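Local coordinates for genome polyprotein (Rhinovirus C, PDB 6KU8), which probably cleaves the viral polyprotein as its 3C cysteine protease, here with the inhibitor rupintrivir in the substrate-binding cleft, at residues G26-L31 and V39-A44. Sequence-based numbering, arbitrary orientation.
Sequences GEFNML and VVPTHA. With AG7 (4-{2-(4-fluoro-benzyl)-6-methyl-5-[(5-methyl-isoxazole-3-carbonyl)-amino]-4-oxo-heptanoylamino}-5-(2-oxo-pyrrolidin-3-yl)-pentanoic acid ethyl ester), chain B.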
loop_
_atom_site.group_PDB
_atom_site.type_symbol
_atom_site.label_atom_id
_atom_site.label_comp_id
_atom_site.label_asym_id
_atom_site.label_seq_id
_atom_site.Cartn_x
_atom_site.Cartn_y
_atom_site.Cartn_z
ATOM N N GLY A 26 -9.194 11.796 -2.626
ATOM C CA GLY A 26 -10.090 10.704 -2.942
ATOM C C GLY A 26 -9.978 9.550 -1.964
ATOM O O GLY A 26 -9.465 9.677 -0.849
ATOM N N GLU A 27 -10.469 8.394 -2.411
ATOM C CA GLU A 27 -10.512 7.178 -1.613
ATOM C C GLU A 27 -9.293 6.311 -1.904
ATOM O O GLU A 27 -8.942 6.084 -3.062
ATOM C CB GLU A 27 -11.782 6.373 -1.901
ATOM C CG GLU A 27 -13.031 6.874 -1.214
ATOM C CD GLU A 27 -14.197 5.912 -1.378
ATOM O OE1 GLU A 27 -14.149 5.034 -2.273
ATOM O OE2 GLU A 27 -15.150 6.027 -0.585
ATOM N N PHE A 28 -8.662 5.825 -0.843
ATOM C CA PHE A 28 -7.501 4.952 -0.936
ATOM C C PHE A 28 -7.749 3.730 -0.073
ATOM O O PHE A 28 -8.577 3.756 0.845
ATOM C CB PHE A 28 -6.211 5.639 -0.462
ATOM C CG PHE A 28 -5.857 6.871 -1.240
ATOM C CD1 PHE A 28 -6.502 8.075 -0.987
ATOM C CD2 PHE A 28 -4.882 6.824 -2.227
ATOM C CE1 PHE A 28 -6.184 9.213 -1.720
ATOM C CE2 PHE A 28 -4.547 7.954 -2.950
ATOM C CZ PHE A 28 -5.196 9.144 -2.707
ATOM N N ASN A 29 -7.009 2.661 -0.369
ATOM C CA ASN A 29 -6.945 1.511 0.522
ATOM C C ASN A 29 -5.848 1.746 1.549
ATOM O O ASN A 29 -4.738 2.152 1.195
ATOM C CB ASN A 29 -6.677 0.209 -0.231
ATOM C CG ASN A 29 -6.642 -0.984 0.693
ATOM O OD1 ASN A 29 -7.613 -1.272 1.382
ATOM N ND2 ASN A 29 -5.519 -1.685 0.714
ATOM N N MET A 30 -6.168 1.487 2.815
ATOM C CA MET A 30 -5.225 1.559 3.916
ATOM C C MET A 30 -4.953 0.149 4.424
ATOM O O MET A 30 -5.892 -0.612 4.695
ATOM C CB MET A 30 -5.768 2.438 5.048
ATOM C CG MET A 30 -4.776 2.634 6.222
ATOM S SD MET A 30 -5.574 3.305 7.720
ATOM C CE MET A 30 -6.195 1.786 8.458
ATOM N N LEU A 31 -3.676 -0.201 4.548
ATOM C CA LEU A 31 -3.264 -1.543 4.953
ATOM C C LEU A 31 -2.684 -1.482 6.365
ATOM O O LEU A 31 -1.598 -0.937 6.574
ATOM C CB LEU A 31 -2.240 -2.117 3.976
ATOM C CG LEU A 31 -1.513 -3.370 4.478
ATOM C CD1 LEU A 31 -2.492 -4.526 4.611
ATOM C CD2 LEU A 31 -0.369 -3.724 3.528
ATOM N N VAL A 39 -0.227 1.586 6.714
ATOM C CA VAL A 39 0.476 2.138 5.571
ATOM C C VAL A 39 -0.549 2.757 4.627
ATOM O O VAL A 39 -1.654 2.231 4.452
ATOM C CB VAL A 39 1.318 1.026 4.912
ATOM C CG1 VAL A 39 0.915 0.739 3.491
ATOM C CG2 VAL A 39 2.789 1.301 5.083
ATOM N N VAL A 40 -0.210 3.929 4.096
ATOM C CA VAL A 40 -1.004 4.600 3.067
ATOM C C VAL A 40 -0.065 5.207 2.049
ATOM O O VAL A 40 1.102 5.513 2.348
ATOM C CB VAL A 40 -1.888 5.710 3.660
ATOM C CG1 VAL A 40 -2.906 5.138 4.637
ATOM C CG2 VAL A 40 -1.015 6.750 4.377
ATOM N N PRO A 41 -0.542 5.431 0.837
ATOM C CA PRO A 41 0.308 6.106 -0.144
ATOM C C PRO A 41 0.588 7.541 0.295
ATOM O O PRO A 41 -0.298 8.245 0.787
ATOM C CB PRO A 41 -0.513 6.034 -1.438
ATOM C CG PRO A 41 -1.488 4.848 -1.190
ATOM C CD PRO A 41 -1.833 5.013 0.251
ATOM N N THR A 42 1.843 7.962 0.137
ATOM C CA THR A 42 2.224 9.317 0.538
ATOM C C THR A 42 1.396 10.370 -0.191
ATOM O O THR A 42 1.029 11.393 0.400
ATOM C CB THR A 42 3.714 9.547 0.288
ATOM O OG1 THR A 42 4.466 8.640 1.097
ATOM C CG2 THR A 42 4.110 10.990 0.651
ATOM N N HIS A 43 1.080 10.139 -1.471
ATOM C CA HIS A 43 0.334 11.146 -2.228
ATOM C C HIS A 43 -1.144 11.208 -1.855
ATOM O O HIS A 43 -1.873 12.021 -2.434
ATOM C CB HIS A 43 0.486 10.905 -3.734
ATOM C CG HIS A 43 -0.220 9.677 -4.238
ATOM N ND1 HIS A 43 0.434 8.483 -4.479
ATOM C CD2 HIS A 43 -1.523 9.461 -4.554
ATOM C CE1 HIS A 43 -0.435 7.586 -4.922
ATOM N NE2 HIS A 43 -1.627 8.156 -4.981
ATOM N N ALA A 44 -1.617 10.374 -0.925
ATOM C CA ALA A 44 -2.942 10.602 -0.362
ATOM C C ALA A 44 -2.963 11.845 0.516
ATOM O O ALA A 44 -4.042 12.383 0.785
ATOM C CB ALA A 44 -3.410 9.375 0.432
HETATM C C01 AG7 B . 0.231 8.644 -11.302
HETATM C C02 AG7 B . -0.149 9.509 -10.113
HETATM O O03 AG7 B . 0.006 7.473 -11.415
HETATM C C04 AG7 B . -0.463 8.742 -8.836
HETATM C C05 AG7 B . -0.384 9.810 -7.758
HETATM C C06 AG7 B . 1.077 10.087 -7.371
HETATM C C07 AG7 B . 1.918 9.034 -7.045
HETATM C C08 AG7 B . 3.237 9.279 -6.697
HETATM C C09 AG7 B . 3.729 10.579 -6.678
HETATM C C10 AG7 B . 2.892 11.636 -7.006
HETATM C C11 AG7 B . 1.568 11.392 -7.353
HETATM N N12 AG7 B . -2.223 6.809 -8.626
HETATM C C13 AG7 B . -3.584 6.354 -8.960
HETATM C C14 AG7 B . -3.364 5.044 -9.698
HETATM C C15 AG7 B . -2.809 5.326 -11.145
HETATM C C16 AG7 B . -2.946 3.973 -12.013
HETATM N N17 AG7 B . -3.320 4.300 -13.240
HETATM O O18 AG7 B . -2.736 2.880 -11.609
HETATM C C19 AG7 B . -4.634 6.205 -7.852
HETATM C C20 AG7 B . -4.404 7.233 -6.734
HETATM C C21 AG7 B . -5.417 8.275 -7.148
HETATM O O22 AG7 B . -5.147 9.634 -7.019
HETATM O O23 AG7 B . -6.428 7.889 -7.625
HETATM C C47 AG7 B . -1.855 8.149 -9.050
HETATM O O48 AG7 B . -2.673 8.799 -9.607
HETATM C C50 AG7 B . -6.195 10.413 -7.512
HETATM C C53 AG7 B . -6.003 11.845 -7.016
HETATM C C57 AG7 B . 0.942 9.480 -12.349
HETATM N N58 AG7 B . 1.474 8.635 -13.347
HETATM C C59 AG7 B . 2.706 9.011 -13.950
HETATM O O60 AG7 B . 3.364 9.970 -13.694
HETATM C C78 AG7 B . -0.038 10.424 -13.049
HETATM C C81 AG7 B . 0.653 11.439 -13.968
HETATM F F1 AG7 B . 5.036 10.810 -6.339
HETATM C C82 AG7 B . -1.055 9.595 -13.841
HETATM C C83 AG7 B . -3.485 5.808 -13.334
HETATM C C84 AG7 B . -3.516 6.262 -11.801
HETATM C C1 AG7 B . 3.039 8.012 -14.992
HETATM O O HOH W 1 -2.105 1.105 1.575
#
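The methyl group of A44 sits almost squarely over the middle of the F28 ring: CB lies 3.5 Å from the ring centroid and 10° off the ring normal, a CH-pi contact joining a strand to a short 3-10 turn. F28 reaches it because its CB is directed toward segment 39-44 and its CG is anti to the carbonyl carbon (chi1 -60°), which turns the ring to that segment. At the rim of the same ring, near its plane, comes the imidazole of H43, with F28 CE2 3.6 Å from H43 NE2; the two planes meet at 64°, an oblique pairing. P41 CG approaches F28 CD2 obliquely.

H43 is itself held between two layers. The AG7 carbon C05 lies 3.3 Å above the centre of its ring, and P41 CB lies against the opposite face, offset toward the rim. Its ND1 is hydrogen-bonded to E74, and its side chain touches C150, consistent with the Cys-His-Glu triad of picornain 3C proteases, in which the N-terminal of the two barrels of the chymotrypsin-like fold supplies the histidine. The segments belong to neighbouring strands of that six-stranded antiparallel barrel, forming the hairpin 26-34/37-41.

Regular pairing is confined to the other end of the contact. L31 and V39 form an antiparallel hydrogen-bonded pair: L31 N to V39 O spans 3.2 Å, and V39 N to L31 O 2.9 Å. Beyond it the strands part, and a water bridges two carbonyl oxygens, 2.9 Å from N29 O and 3.1 Å from V39 O. M30 CG, anti to its own N, meets V40 CG1 at 3.5 Å as the two side chains cross. N29 turns its amide ND2 to the carbonyl of G151, tying strand 26-34 to the segment next to C150.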